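Local coordinates for protein lipase (Acinetobacter baumannii, PDB 4OPM) that is a putative lipase of the alpha/beta hydrolase fold, which probably hydrolyses the ester bonds of acylglycerols, at residues L48-L53 and E99-F104; S124-Y129 and K138-V143. All blocks are in the same frame, centred on the assembly; numbering follows the deposited sequence.

Contact 1 of 2, residues L48-L53 and E99-F104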
loop_
_atom_site.group_PDB
_atom_site.type_symbol
_atom_site.label_atom_id
_atom_site.label_comp_id
_atom_site.label_asym_id
_atom_site.label_seq_id
_atom_site.Cartn_x
_atom_site.Cartn_y
_atom_site.Cartn_z
ATOM N N LEU A 48 1.625 0.725 -10.795
ATOM C CA LEU A 48 1.030 1.614 -9.800
ATOM C C LEU A 48 1.144 0.939 -8.436
ATOM O O LEU A 48 0.613 -0.162 -8.262
ATOM C CB LEU A 48 -0.436 1.948 -10.153
ATOM C CG LEU A 48 -1.214 2.828 -9.154
ATOM C CD1 LEU A 48 -0.650 4.245 -9.099
ATOM C CD2 LEU A 48 -2.713 2.853 -9.500
ATOM N N LEU A 49 1.854 1.585 -7.485
ATOM C CA LEU A 49 2.083 1.030 -6.145
ATOM C C LEU A 49 1.294 1.809 -5.133
ATOM O O LEU A 49 1.449 3.032 -5.051
ATOM C CB LEU A 49 3.585 1.010 -5.774
ATOM C CG LEU A 49 4.543 0.418 -6.801
ATOM C CD1 LEU A 49 5.979 0.493 -6.308
ATOM C CD2 LEU A 49 4.179 -1.012 -7.117
ATOM N N ILE A 50 0.407 1.104 -4.386
ATOM C CA ILE A 50 -0.524 1.738 -3.436
ATOM C C ILE A 50 -0.197 1.363 -1.991
ATOM O O ILE A 50 -0.308 0.196 -1.623
ATOM C CB ILE A 50 -2.002 1.364 -3.773
ATOM C CG1 ILE A 50 -2.301 1.461 -5.286
ATOM C CG2 ILE A 50 -2.991 2.210 -2.941
ATOM C CD1 ILE A 50 -3.631 0.828 -5.701
ATOM N N HIS A 51 0.189 2.368 -1.174
ATOM C CA HIS A 51 0.514 2.164 0.241
ATOM C C HIS A 51 -0.764 1.928 1.083
ATOM O O HIS A 51 -1.887 2.089 0.590
ATOM C CB HIS A 51 1.334 3.348 0.803
ATOM C CG HIS A 51 0.558 4.625 0.915
ATOM N ND1 HIS A 51 -0.355 4.835 1.945
ATOM C CD2 HIS A 51 0.592 5.730 0.133
ATOM C CE1 HIS A 51 -0.835 6.056 1.756
ATOM N NE2 HIS A 51 -0.286 6.637 0.685
ATOM N N GLY A 52 -0.566 1.594 2.354
ATOM C CA GLY A 52 -1.659 1.318 3.280
ATOM C C GLY A 52 -2.010 2.451 4.225
ATOM O O GLY A 52 -1.517 3.576 4.076
ATOM N N LEU A 53 -2.855 2.140 5.228
ATOM C CA LEU A 53 -3.375 3.107 6.209
ATOM C C LEU A 53 -2.253 3.763 7.001
ATOM O O LEU A 53 -1.401 3.059 7.534
ATOM C CB LEU A 53 -4.361 2.412 7.163
ATOM C CG LEU A 53 -4.927 3.216 8.351
ATOM C CD1 LEU A 53 -5.840 4.320 7.891
ATOM C CD2 LEU A 53 -5.691 2.295 9.285
ATOM N N GLU A 99 -12.082 5.565 -6.558
ATOM C CA GLU A 99 -12.580 6.400 -7.648
ATOM C C GLU A 99 -11.631 7.588 -7.869
ATOM O O GLU A 99 -11.337 7.899 -9.015
ATOM C CB GLU A 99 -14.016 6.877 -7.376
ATOM C CG GLU A 99 -14.632 7.635 -8.547
ATOM C CD GLU A 99 -14.413 9.137 -8.560
ATOM O OE1 GLU A 99 -14.145 9.713 -7.482
ATOM O OE2 GLU A 99 -14.513 9.744 -9.651
ATOM N N LYS A 100 -11.150 8.246 -6.788
ATOM C CA LYS A 100 -10.248 9.400 -6.945
ATOM C C LYS A 100 -8.876 8.938 -7.465
ATOM O O LYS A 100 -8.248 9.656 -8.246
ATOM C CB LYS A 100 -10.126 10.220 -5.653
ATOM C CG LYS A 100 -11.421 10.949 -5.266
ATOM C CD LYS A 100 -11.888 11.961 -6.345
ATOM C CE LYS A 100 -13.114 12.738 -5.953
ATOM N NZ LYS A 100 -14.333 11.864 -5.902
ATOM N N LEU A 101 -8.445 7.713 -7.106
ATOM C CA LEU A 101 -7.205 7.164 -7.640
ATOM C C LEU A 101 -7.368 6.952 -9.158
ATOM O O LEU A 101 -6.454 7.278 -9.903
ATOM C CB LEU A 101 -6.823 5.862 -6.925
ATOM C CG LEU A 101 -5.537 5.198 -7.385
ATOM C CD1 LEU A 101 -4.307 6.033 -7.023
ATOM C CD2 LEU A 101 -5.426 3.795 -6.805
ATOM N N ARG A 102 -8.549 6.479 -9.616
ATOM C CA ARG A 102 -8.803 6.337 -11.057
ATOM C C ARG A 102 -8.700 7.714 -11.760
ATOM O O ARG A 102 -8.087 7.814 -12.828
ATOM C CB ARG A 102 -10.172 5.689 -11.325
ATOM C CG ARG A 102 -10.552 5.588 -12.810
ATOM C CD ARG A 102 -9.644 4.648 -13.589
ATOM N NE ARG A 102 -9.869 4.766 -15.029
ATOM C CZ ARG A 102 -8.960 4.498 -15.958
ATOM N NH1 ARG A 102 -7.741 4.096 -15.610
ATOM N NH2 ARG A 102 -9.257 4.630 -17.242
ATOM N N ARG A 103 -9.280 8.773 -11.155
ATOM C CA ARG A 103 -9.222 10.134 -11.721
ATOM C C ARG A 103 -7.754 10.588 -11.839
ATOM O O ARG A 103 -7.381 11.213 -12.841
ATOM C CB ARG A 103 -10.035 11.147 -10.889
ATOM C CG ARG A 103 -11.535 10.844 -10.766
ATOM C CD ARG A 103 -12.348 11.116 -12.029
ATOM N NE ARG A 103 -12.247 10.041 -13.027
ATOM C CZ ARG A 103 -12.971 8.924 -13.029
ATOM N NH1 ARG A 103 -13.854 8.691 -12.063
ATOM N NH2 ARG A 103 -12.808 8.023 -13.989
ATOM N N PHE A 104 -6.929 10.240 -10.829
ATOM C CA PHE A 104 -5.502 10.539 -10.824
ATOM C C PHE A 104 -4.792 9.802 -11.977
ATOM O O PHE A 104 -4.022 10.427 -12.691
ATOM C CB PHE A 104 -4.855 10.174 -9.470
ATOM C CG PHE A 104 -3.343 10.135 -9.528
ATOM C CD1 PHE A 104 -2.601 11.312 -9.523
ATOM C CD2 PHE A 104 -2.662 8.922 -9.630
ATOM C CE1 PHE A 104 -1.204 11.280 -9.614
ATOM C CE2 PHE A 104 -1.261 8.888 -9.708
ATOM C CZ PHE A 104 -0.543 10.067 -9.712
#
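Leu101 of helix 94-107 bridges Leu48 and Ile50 of strand 46-50 with a single methyl group. Its CD2 lies 3.6 Å from Ile50 CD1 and 3.9 Å from Leu48 CD2, and at both places the side chains meet tip to tip. Leu101 carries its CG anti to the backbone N (chi1 -179°), which extends the branch from the helix toward the strand. Leu48 is extended likewise, whereas the reach of Ile50 comes from its CG1 branch, ending in CD1. Leu48 and Ile50, two positions apart, both point to the helix. All three side chains are buried, and no hydrogen bond crosses the contact. Ile50 also touches the probable nucleophile elbow. Glu99 forms two salt bridges: Lys100 NZ lies 2.7 Å from Glu99 OE1, on its syn side, and Arg103 NH1 2.7 Å from Glu99 OE2, on its anti side, with OE2 near the guanidinium plane. One turn after Leu101, Phe104 packs against Ile74 of strand 72-76 and meets the ring of Tyr36 edge-to-face. Strand 46-50 runs between strands 72-76 and 114-119, hydrogen-bonded to both, and helix 94-107 packs on one face of this central sheet of the alpha/beta hydrolase fold.

Contact 2 of 2, residues S124-Y129 and K138-V143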
loop_
_atom_site.group_PDB
_atom_site.type_symbol
_atom_site.label_atom_id
_atom_site.label_comp_id
_atom_site.label_asym_id
_atom_site.label_seq_id
_atom_site.Cartn_x
_atom_site.Cartn_y
_atom_site.Cartn_z
ATOM N N SER A 124 -6.734 -3.430 -0.526
ATOM C CA SER A 124 -8.210 -3.292 -0.586
ATOM C C SER A 124 -8.609 -2.353 -1.722
ATOM O O SER A 124 -9.512 -2.672 -2.497
ATOM C CB SER A 124 -8.777 -2.756 0.730
ATOM O OG SER A 124 -8.404 -3.603 1.800
ATOM N N ILE A 125 -7.908 -1.215 -1.833
ATOM C CA ILE A 125 -8.125 -0.216 -2.882
ATOM C C ILE A 125 -7.811 -0.845 -4.250
ATOM O O ILE A 125 -8.605 -0.682 -5.182
ATOM C CB ILE A 125 -7.280 1.069 -2.604
ATOM C CG1 ILE A 125 -7.781 1.786 -1.305
ATOM C CG2 ILE A 125 -7.320 2.022 -3.812
ATOM C CD1 ILE A 125 -6.803 2.855 -0.696
ATOM N N ALA A 126 -6.683 -1.601 -4.351
ATOM C CA ALA A 126 -6.294 -2.267 -5.599
ATOM C C ALA A 126 -7.394 -3.246 -6.067
ATOM O O ALA A 126 -7.726 -3.258 -7.252
ATOM C CB ALA A 126 -4.957 -2.986 -5.432
ATOM N N LEU A 127 -7.994 -4.002 -5.124
ATOM C CA LEU A 127 -9.085 -4.952 -5.389
ATOM C C LEU A 127 -10.321 -4.233 -5.938
ATOM O O LEU A 127 -10.888 -4.660 -6.947
ATOM C CB LEU A 127 -9.444 -5.744 -4.112
ATOM C CG LEU A 127 -8.485 -6.908 -3.766
ATOM C CD1 LEU A 127 -8.608 -7.319 -2.298
ATOM C CD2 LEU A 127 -8.706 -8.105 -4.670
ATOM N N LEU A 128 -10.715 -3.117 -5.305
ATOM C CA LEU A 128 -11.872 -2.344 -5.760
ATOM C C LEU A 128 -11.607 -1.760 -7.156
ATOM O O LEU A 128 -12.476 -1.820 -8.024
ATOM C CB LEU A 128 -12.213 -1.243 -4.747
ATOM C CG LEU A 128 -13.635 -0.687 -4.773
ATOM C CD1 LEU A 128 -14.693 -1.817 -4.699
ATOM C CD2 LEU A 128 -13.838 0.296 -3.637
ATOM N N TYR A 129 -10.388 -1.259 -7.380
ATOM C CA TYR A 129 -9.965 -0.718 -8.663
ATOM C C TYR A 129 -10.038 -1.799 -9.761
ATOM O O TYR A 129 -10.624 -1.546 -10.815
ATOM C CB TYR A 129 -8.530 -0.157 -8.554
ATOM C CG TYR A 129 -8.106 0.656 -9.756
ATOM C CD1 TYR A 129 -7.697 0.035 -10.935
ATOM C CD2 TYR A 129 -8.051 2.046 -9.695
ATOM C CE1 TYR A 129 -7.274 0.780 -12.036
ATOM C CE2 TYR A 129 -7.623 2.801 -10.786
ATOM C CZ TYR A 129 -7.228 2.163 -11.953
ATOM O OH TYR A 129 -6.823 2.898 -13.040
ATOM N N LYS A 138 -3.875 -4.733 -15.645
ATOM C CA LYS A 138 -3.069 -5.770 -16.308
ATOM C C LYS A 138 -2.728 -6.907 -15.349
ATOM O O LYS A 138 -2.611 -8.051 -15.779
ATOM C CB LYS A 138 -1.782 -5.157 -16.877
ATOM C CG LYS A 138 -1.114 -6.002 -17.958
ATOM C CD LYS A 138 0.033 -5.245 -18.593
ATOM C CE LYS A 138 0.438 -5.829 -19.916
ATOM N NZ LYS A 138 1.390 -4.936 -20.630
ATOM N N SER A 139 -2.509 -6.580 -14.071
ATOM C CA SER A 139 -2.166 -7.571 -13.046
ATOM C C SER A 139 -2.392 -6.971 -11.687
ATOM O O SER A 139 -2.467 -5.743 -11.548
ATOM C CB SER A 139 -0.708 -8.034 -13.183
ATOM O OG SER A 139 0.202 -7.073 -12.669
ATOM N N LEU A 140 -2.469 -7.844 -10.684
ATOM C CA LEU A 140 -2.682 -7.444 -9.303
ATOM C C LEU A 140 -1.648 -8.113 -8.391
ATOM O O LEU A 140 -1.411 -9.314 -8.510
ATOM C CB LEU A 140 -4.107 -7.859 -8.917
ATOM C CG LEU A 140 -4.837 -7.090 -7.819
ATOM C CD1 LEU A 140 -5.069 -5.614 -8.216
ATOM C CD2 LEU A 140 -6.191 -7.730 -7.556
ATOM N N PHE A 141 -1.036 -7.337 -7.493
ATOM C CA PHE A 141 -0.077 -7.886 -6.546
ATOM C C PHE A 141 -0.565 -7.479 -5.170
ATOM O O PHE A 141 -0.627 -6.290 -4.861
ATOM C CB PHE A 141 1.362 -7.426 -6.830
ATOM C CG PHE A 141 2.424 -7.901 -5.857
ATOM C CD1 PHE A 141 2.300 -9.126 -5.199
ATOM C CD2 PHE A 141 3.577 -7.148 -5.640
ATOM C CE1 PHE A 141 3.291 -9.567 -4.314
ATOM C CE2 PHE A 141 4.577 -7.601 -4.778
ATOM C CZ PHE A 141 4.435 -8.808 -4.123
ATOM N N LEU A 142 -1.010 -8.460 -4.388
ATOM C CA LEU A 142 -1.575 -8.208 -3.074
ATOM C C LEU A 142 -0.590 -8.595 -1.992
ATOM O O LEU A 142 -0.253 -9.766 -1.846
ATOM C CB LEU A 142 -2.897 -8.970 -2.903
ATOM C CG LEU A 142 -4.011 -8.652 -3.934
ATOM C CD1 LEU A 142 -5.211 -9.594 -3.771
ATOM C CD2 LEU A 142 -4.459 -7.182 -3.841
ATOM N N VAL A 143 -0.149 -7.605 -1.222
ATOM C CA VAL A 143 0.802 -7.824 -0.136
ATOM C C VAL A 143 0.065 -7.618 1.189
ATOM O O VAL A 143 -0.220 -6.474 1.544
ATOM C CB VAL A 143 2.059 -6.907 -0.249
ATOM C CG1 VAL A 143 3.085 -7.267 0.834
ATOM C CG2 VAL A 143 2.691 -6.973 -1.649
#
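Leu127 lays its CD2 methyl over the ends of two leucines of strand 137-143, Leu140 and Leu142, crossing each at about a right angle. The methyl is 3.8 Å from Leu140 CD2 and 3.9 Å from Leu142 CD1, while Leu127 CG approaches Leu142 CD2 at 4.0 Å. The first bond of the Leu127 side chain does not aim at the strand; with CG anti to the carbonyl carbon (chi1 -79°), the end of the branch swings nearer. One residue earlier in the helix, Ala126 meets the other branch of Leu140: its CB lies 3.8 Å from Leu140 CD1. Leu140 CD1 also rests 3.7 Å from Ala126 O, so Leu140 touches the helix backbone as well as its side chains. In the conformer described, one of two modelled, Leu140 divides its methyls between consecutive helix residues.

The small side chain of Ala126 probably helps the backbones approach: Ala126 CA and Leu140 CA, 7.3 Å apart, are the nearest such pair. The axes of segments 124-129 and 139-143 approach to 9.0 Å and run nearly antiparallel, at 157°. Ala126 also touches Ile116 of strand 114-119, while Leu127 continues onto Ile233 and Ser145 in adjoining loops. The four contacting residues are buried and joined by apolar contacts. Helix 121-132 runs back along one face of the sheet, connecting parallel strands 114-119 and 137-143, so this is the helix-to-strand packing of a beta-alpha-beta crossover; in alpha/beta hydrolases this helix follows the nucleophile elbow, consistent with the GxSxG sequence around Ser120.

Overall arrangement
From the N terminus, the chain first enters contact 1 on strand 46-50, passes through strand 72-76 and returns on helix 94-107, closing a loop with 45 residues between its segments. It then forms strand 114-119 before contact 2 opens on helix 121-132 and closes after a short excursion of eight residues at strand 137-143. The two loops therefore follow in series and neither nest nor cross. In space they adjoin, their centres about 10 Å apart: Ile50 packs on Ala126, Leu101 on Ile125, and Arg102 probably hydrogen-bonds to Tyr129. Together they tie two neighbouring helices to strands of one sheet in the alpha/beta hydrolase core, with strand 114-119 between strands 46-50 and 137-143.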